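Local structure of putative uncharacterized protein (Leishmania major, 3M3I) at residues H74-C79 and A154-S159; H95-D100 and Q129-V134. The protein is of unknown function but belongs to the cupin superfamily, whose beta-barrel domains serve many different enzymatic and binding roles. One frame throughout, in Å; residues are numbered along the deposited sequence.

Contact 1. Residues H74-C79 and A154-S159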
loop_
_atom_site.group_PDB
_atom_site.type_symbol
_atom_site.label_atom_id
_atom_site.label_comp_id
_atom_site.label_asym_id
_atom_site.label_seq_id
_atom_site.Cartn_x
_atom_site.Cartn_y
_atom_site.Cartn_z
ATOM N N HIS A 74 -1.612 -14.291 -14.200
ATOM C CA HIS A 74 -1.481 -15.749 -14.177
ATOM C C HIS A 74 -0.520 -16.180 -13.098
ATOM O O HIS A 74 0.279 -15.381 -12.626
ATOM C CB HIS A 74 -1.011 -16.267 -15.531
ATOM C CG HIS A 74 -2.002 -16.050 -16.630
ATOM N ND1 HIS A 74 -2.097 -14.862 -17.317
ATOM C CD2 HIS A 74 -2.949 -16.864 -17.149
ATOM C CE1 HIS A 74 -3.056 -14.954 -18.218
ATOM N NE2 HIS A 74 -3.594 -16.158 -18.131
ATOM N N LEU A 75 -0.603 -17.446 -12.717
ATOM C CA LEU A 75 0.189 -17.975 -11.611
ATOM C C LEU A 75 1.693 -17.684 -11.739
ATOM O O LEU A 75 2.351 -18.078 -12.704
ATOM C CB LEU A 75 -0.072 -19.477 -11.432
ATOM C CG LEU A 75 -1.514 -19.869 -11.048
ATOM C CD1 LEU A 75 -1.633 -21.342 -10.698
ATOM C CD2 LEU A 75 -2.026 -19.036 -9.883
ATOM N N HIS A 76 2.218 -16.960 -10.760
ATOM C CA HIS A 76 3.634 -16.625 -10.704
ATOM C C HIS A 76 4.134 -16.680 -9.255
ATOM O O HIS A 76 3.351 -16.876 -8.314
ATOM C CB HIS A 76 3.860 -15.234 -11.290
ATOM C CG HIS A 76 3.167 -14.146 -10.537
ATOM N ND1 HIS A 76 1.808 -13.935 -10.618
ATOM C CD2 HIS A 76 3.639 -13.219 -9.672
ATOM C CE1 HIS A 76 1.475 -12.917 -9.847
ATOM N NE2 HIS A 76 2.568 -12.466 -9.259
ATOM N N ARG A 77 5.429 -16.511 -9.069
ATOM C CA ARG A 77 5.995 -16.591 -7.744
ATOM C C ARG A 77 7.085 -15.532 -7.547
ATOM O O ARG A 77 7.834 -15.218 -8.474
ATOM C CB ARG A 77 6.528 -18.001 -7.487
ATOM C CG ARG A 77 7.171 -18.206 -6.124
ATOM C CD ARG A 77 8.230 -19.268 -6.197
ATOM N NE ARG A 77 7.674 -20.610 -6.137
ATOM C CZ ARG A 77 8.180 -21.676 -6.748
ATOM N NH1 ARG A 77 9.250 -21.588 -7.526
ATOM N NH2 ARG A 77 7.593 -22.847 -6.588
ATOM N N LEU A 78 7.137 -14.981 -6.335
ATOM C CA LEU A 78 8.130 -13.990 -5.952
ATOM C C LEU A 78 8.964 -14.623 -4.856
ATOM O O LEU A 78 8.763 -15.777 -4.517
ATOM C CB LEU A 78 7.449 -12.708 -5.454
ATOM C CG LEU A 78 6.598 -11.936 -6.472
ATOM C CD1 LEU A 78 5.690 -10.921 -5.803
ATOM C CD2 LEU A 78 7.466 -11.236 -7.509
ATOM N N CYS A 79 9.922 -13.891 -4.323
ATOM C CA CYS A 79 10.650 -14.364 -3.149
ATOM C C CYS A 79 10.503 -13.419 -1.947
ATOM O O CYS A 79 10.977 -13.729 -0.878
ATOM C CB CYS A 79 12.123 -14.620 -3.493
ATOM S SG CYS A 79 13.205 -13.268 -3.129
ATOM N N ALA A 154 4.807 -17.890 -2.188
ATOM C CA ALA A 154 3.496 -18.340 -2.637
ATOM C C ALA A 154 3.412 -18.363 -4.161
ATOM O O ALA A 154 3.938 -17.478 -4.825
ATOM C CB ALA A 154 2.390 -17.449 -2.058
ATOM N N ILE A 155 2.775 -19.400 -4.701
ATOM C CA ILE A 155 2.342 -19.417 -6.096
ATOM C C ILE A 155 0.959 -18.763 -6.125
ATOM O O ILE A 155 0.020 -19.275 -5.518
ATOM C CB ILE A 155 2.271 -20.847 -6.645
ATOM C CG1 ILE A 155 3.665 -21.496 -6.662
ATOM C CG2 ILE A 155 1.677 -20.871 -8.056
ATOM C CD1 ILE A 155 3.629 -22.991 -6.725
ATOM N N PHE A 156 0.835 -17.634 -6.818
ATOM C CA PHE A 156 -0.392 -16.837 -6.779
ATOM C C PHE A 156 -0.737 -16.078 -8.068
ATOM O O PHE A 156 0.125 -15.821 -8.910
ATOM C CB PHE A 156 -0.325 -15.847 -5.622
ATOM C CG PHE A 156 0.666 -14.739 -5.816
ATOM C CD1 PHE A 156 2.018 -14.990 -5.828
ATOM C CD2 PHE A 156 0.248 -13.434 -5.939
ATOM C CE1 PHE A 156 2.923 -13.976 -5.988
ATOM C CE2 PHE A 156 1.159 -12.418 -6.092
ATOM C CZ PHE A 156 2.489 -12.687 -6.109
ATOM N N GLY A 157 -2.004 -15.694 -8.194
ATOM C CA GLY A 157 -2.476 -14.955 -9.375
ATOM C C GLY A 157 -3.706 -14.155 -9.022
ATOM O O GLY A 157 -4.145 -14.225 -7.891
ATOM N N SER A 158 -4.269 -13.406 -9.970
ATOM C CA SER A 158 -5.470 -12.640 -9.689
ATOM C C SER A 158 -6.470 -12.613 -10.840
ATOM O O SER A 158 -6.107 -12.845 -11.982
ATOM C CB SER A 158 -5.114 -11.220 -9.227
ATOM O OG SER A 158 -4.770 -10.373 -10.301
ATOM N N SER A 159 -7.744 -12.369 -10.503
ATOM C CA SER A 159 -8.819 -12.310 -11.491
ATOM C C SER A 159 -9.967 -11.439 -11.014
ATOM O O SER A 159 -10.072 -11.120 -9.824
ATOM C CB SER A 159 -9.346 -13.713 -11.829
ATOM O OG SER A 159 -10.041 -14.279 -10.740
#

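Contact 2. Residues H95-D100 and Q129-V134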
loop_
_atom_site.group_PDB
_atom_site.type_symbol
_atom_site.label_atom_id
_atom_site.label_comp_id
_atom_site.label_asym_id
_atom_site.label_seq_id
_atom_site.Cartn_x
_atom_site.Cartn_y
_atom_site.Cartn_z
ATOM N N HIS A 95 -5.793 -15.566 -5.887
ATOM C CA HIS A 95 -5.724 -17.015 -5.814
ATOM C C HIS A 95 -4.347 -17.356 -5.285
ATOM O O HIS A 95 -3.382 -17.310 -6.040
ATOM C CB HIS A 95 -5.918 -17.622 -7.210
ATOM C CG HIS A 95 -7.216 -17.248 -7.859
ATOM N ND1 HIS A 95 -8.180 -18.175 -8.193
ATOM C CD2 HIS A 95 -7.702 -16.044 -8.245
ATOM C CE1 HIS A 95 -9.201 -17.557 -8.756
ATOM N NE2 HIS A 95 -8.938 -16.263 -8.791
ATOM N N VAL A 96 -4.247 -17.700 -4.012
ATOM C CA VAL A 96 -2.951 -17.849 -3.346
ATOM C C VAL A 96 -2.698 -19.300 -2.919
ATOM O O VAL A 96 -3.407 -19.824 -2.067
ATOM C CB VAL A 96 -2.877 -16.940 -2.087
ATOM C CG1 VAL A 96 -1.519 -17.035 -1.425
ATOM C CG2 VAL A 96 -3.178 -15.491 -2.443
ATOM N N ILE A 97 -1.697 -19.953 -3.504
ATOM C CA ILE A 97 -1.256 -21.250 -3.004
ATOM C C ILE A 97 -0.019 -20.991 -2.143
ATOM O O ILE A 97 0.995 -20.543 -2.646
ATOM C CB ILE A 97 -0.910 -22.249 -4.127
ATOM C CG1 ILE A 97 -2.024 -22.318 -5.180
ATOM C CG2 ILE A 97 -0.655 -23.623 -3.522
ATOM C CD1 ILE A 97 -1.570 -22.836 -6.541
ATOM N N LEU A 98 -0.114 -21.239 -0.843
ATOM C CA LEU A 98 0.979 -20.920 0.076
ATOM C C LEU A 98 1.999 -22.034 0.054
ATOM O O LEU A 98 1.624 -23.181 -0.072
ATOM C CB LEU A 98 0.457 -20.759 1.507
ATOM C CG LEU A 98 -0.693 -19.786 1.757
ATOM C CD1 LEU A 98 -1.227 -20.003 3.173
ATOM C CD2 LEU A 98 -0.257 -18.334 1.567
ATOM N N LYS A 99 3.277 -21.692 0.185
ATOM C CA LYS A 99 4.346 -22.688 0.335
ATOM C C LYS A 99 4.209 -23.433 1.663
ATOM O O LYS A 99 4.389 -24.638 1.723
ATOM C CB LYS A 99 5.715 -22.015 0.260
ATOM C CG LYS A 99 6.875 -22.960 0.060
ATOM C CD LYS A 99 8.135 -22.162 -0.227
ATOM C CE LYS A 99 9.292 -23.038 -0.676
ATOM N NZ LYS A 99 10.429 -22.226 -1.218
ATOM N N ASP A 100 3.933 -22.689 2.727
ATOM C CA ASP A 100 3.390 -23.245 3.976
ATOM C C ASP A 100 2.308 -22.276 4.439
ATOM O O ASP A 100 2.303 -21.123 4.008
ATOM C CB ASP A 100 4.451 -23.366 5.071
ATOM C CG ASP A 100 5.805 -23.788 4.551
ATOM O OD1 ASP A 100 6.150 -24.988 4.663
ATOM O OD2 ASP A 100 6.535 -22.914 4.045
ATOM N N GLN A 129 0.258 -26.910 -0.067
ATOM C CA GLN A 129 -0.981 -27.646 0.205
ATOM C C GLN A 129 -2.210 -26.780 0.405
ATOM O O GLN A 129 -3.320 -27.251 0.170
ATOM C CB GLN A 129 -0.812 -28.547 1.424
ATOM C CG GLN A 129 0.197 -29.644 1.218
ATOM C CD GLN A 129 -0.079 -30.813 2.094
ATOM O OE1 GLN A 129 -0.993 -31.594 1.828
ATOM N NE2 GLN A 129 0.695 -30.946 3.164
ATOM N N VAL A 130 -2.019 -25.530 0.825
ATOM C CA VAL A 130 -3.134 -24.674 1.231
ATOM C C VAL A 130 -3.505 -23.626 0.179
ATOM O O VAL A 130 -2.788 -22.656 -0.027
ATOM C CB VAL A 130 -2.850 -23.991 2.597
ATOM C CG1 VAL A 130 -3.968 -23.029 2.974
ATOM C CG2 VAL A 130 -2.687 -25.043 3.689
ATOM N N TYR A 131 -4.655 -23.824 -0.461
ATOM C CA TYR A 131 -5.209 -22.847 -1.389
ATOM C C TYR A 131 -6.115 -21.875 -0.629
ATOM O O TYR A 131 -6.996 -22.288 0.138
ATOM C CB TYR A 131 -5.986 -23.554 -2.506
ATOM C CG TYR A 131 -6.710 -22.628 -3.465
ATOM C CD1 TYR A 131 -6.101 -21.486 -3.972
ATOM C CD2 TYR A 131 -7.997 -22.910 -3.883
ATOM C CE1 TYR A 131 -6.766 -20.645 -4.845
ATOM C CE2 TYR A 131 -8.664 -22.075 -4.759
ATOM C CZ TYR A 131 -8.043 -20.943 -5.234
ATOM O OH TYR A 131 -8.718 -20.125 -6.105
ATOM N N ARG A 132 -5.884 -20.582 -0.840
ATOM C CA ARG A 132 -6.674 -19.539 -0.209
ATOM C C ARG A 132 -7.203 -18.571 -1.251
ATOM O O ARG A 132 -6.429 -17.969 -1.999
ATOM C CB ARG A 132 -5.836 -18.797 0.829
ATOM C CG ARG A 132 -5.450 -19.680 2.014
ATOM C CD ARG A 132 -5.487 -18.909 3.315
ATOM N NE ARG A 132 -5.006 -19.684 4.458
ATOM C CZ ARG A 132 -5.702 -20.629 5.093
ATOM N NH1 ARG A 132 -6.925 -20.968 4.697
ATOM N NH2 ARG A 132 -5.161 -21.256 6.126
ATOM N N ARG A 133 -8.527 -18.448 -1.303
ATOM C CA ARG A 133 -9.192 -17.451 -2.127
ATOM C C ARG A 133 -9.415 -16.208 -1.269
ATOM O O ARG A 133 -10.045 -16.277 -0.215
ATOM C CB ARG A 133 -10.520 -18.005 -2.660
ATOM C CG ARG A 133 -11.412 -17.000 -3.403
ATOM C CD ARG A 133 -12.697 -17.679 -3.892
ATOM N NE ARG A 133 -13.719 -16.718 -4.303
ATOM C CZ ARG A 133 -14.499 -16.028 -3.468
ATOM N NH1 ARG A 133 -14.389 -16.177 -2.150
ATOM N NH2 ARG A 133 -15.396 -15.173 -3.955
ATOM N N VAL A 134 -8.878 -15.077 -1.715
ATOM C CA VAL A 134 -9.014 -13.817 -0.993
ATOM C C VAL A 134 -9.585 -12.757 -1.923
ATOM O O VAL A 134 -9.119 -12.602 -3.049
ATOM C CB VAL A 134 -7.653 -13.362 -0.442
ATOM C CG1 VAL A 134 -7.758 -12.026 0.266
ATOM C CG2 VAL A 134 -7.091 -14.417 0.493
#

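Contact 1. Residues H74-C79 and A154-S159
H76 and F156 face each other across a short antiparallel pairing. H76 N donates to F156 O at 3.0 Å and F156 N donates to H76 O, both nearly straight at the hydrogen, so the two residues form a hydrogen-bonded pair. Beside these run CA-H...O contacts, from L75 CA to F156 O and from I155 CA to H76 O.

The aromatic contact grows out of the same pair. As paired residues H76 and F156 put their side chains on one face of the sheet; with CG between the backbone N and the carbonyl carbon (chi1 62° and 70°), the rings lean toward each other across the strands. Their planes are inclined at 47°, neither stacked nor edge-to-face, and H76 NE2 comes within 3.2 Å of F156 CZ over one face of the phenyl ring. Rotation of the imidazole is fixed from within its own segment: H76 ND1 donates to H74 O at 2.9 Å, in the plane of the ring and of the carbonyl.

Apolar contacts complete the join. L78 CD1 meets the edge of the phenyl ring at F156 CZ, 3.7 Å away, whereas at the corner of the chain L75 CB touches I155 CG2, on the face away from F156, at 4.0 Å. The R77 side chain crosses I155 obliquely, NH2 lying near CD1, and its charge is met by a salt bridge from NH1 to E188.

Strand 76-77 lies between 155-159 and 188-189 in a five-stranded antiparallel sheet, which continues beyond 155-159 into strand 92-98. F156 reaches E82 and W84 on strand 81-87 of the second antiparallel sheet, so the ring pair lies between two sheets, consistent with the cupin beta-barrel.

Contact 2. Residues H95-D100 and Q129-V134
Y131 extends its ring along the neighbouring strand toward H95 with its CG anti to the backbone N (chi1 175°), while H95 turns its CG anti to its own carbonyl carbon (chi1 -58°). With these torsions the phenol runs alongside the imidazole in the same direction, with H95 CB at the edge of the phenol ring, 3.9 Å from Y131 CE1. At the far end H95 ND1 donates a weak, bent hydrogen bond to Y131 OH, 2.9 Å long but only 123° at the hydrogen. The imidazole is held from its other nitrogen too, since NE2 bonds to S159 OG.

The backbones run antiparallel. V96 and R132 form a hydrogen-bonded pair, V96 N to R132 O at 3.0 Å and R132 N to V96 O at 2.9 Å; L98 N adds a straight bond to V130 O. On the face of V96 and R132, L98 CD1 packs 4.1 Å from V130 CG1 and also approaches R132 NE. The R132 guanidinium folds back so that V130 CG1, from its own strand, lies over the centre of one face.

Helix 203-209 flanks the face bearing H95 and Y131: Q208 and M209 touch the histidine, and V205 the tyrosine. Strand 130-136 is an outer strand of an antiparallel five-stranded sheet, paired with 92-98; such all-antiparallel sheets are consistent with the beta-barrel of the cupin superfamily.

In the fold
Both contacts belong to one five-stranded antiparallel sheet; they share the same backbone pairing but differ in the side chains that fill it. Contact 1 is mostly buried near the middle of the chain; contact 2, about 10 Å away between centres, is partly buried and includes an outermost strand of the sheet within this chain, 130-136. Strands 155-159 and 92-98 are neighbours and join them: I155 O lies 2.7 Å from I97 N, and G157 O 2.9 Å from H95 N, both probable hydrogen bonds. Along the chain, contact 2 is nested inside the loop that contact 1 closes. Contact 1 centres on a buried His-Phe ring pair, contact 2 on a weak His-Tyr hydrogen bond and aliphatic packing against a partly exposed arginine.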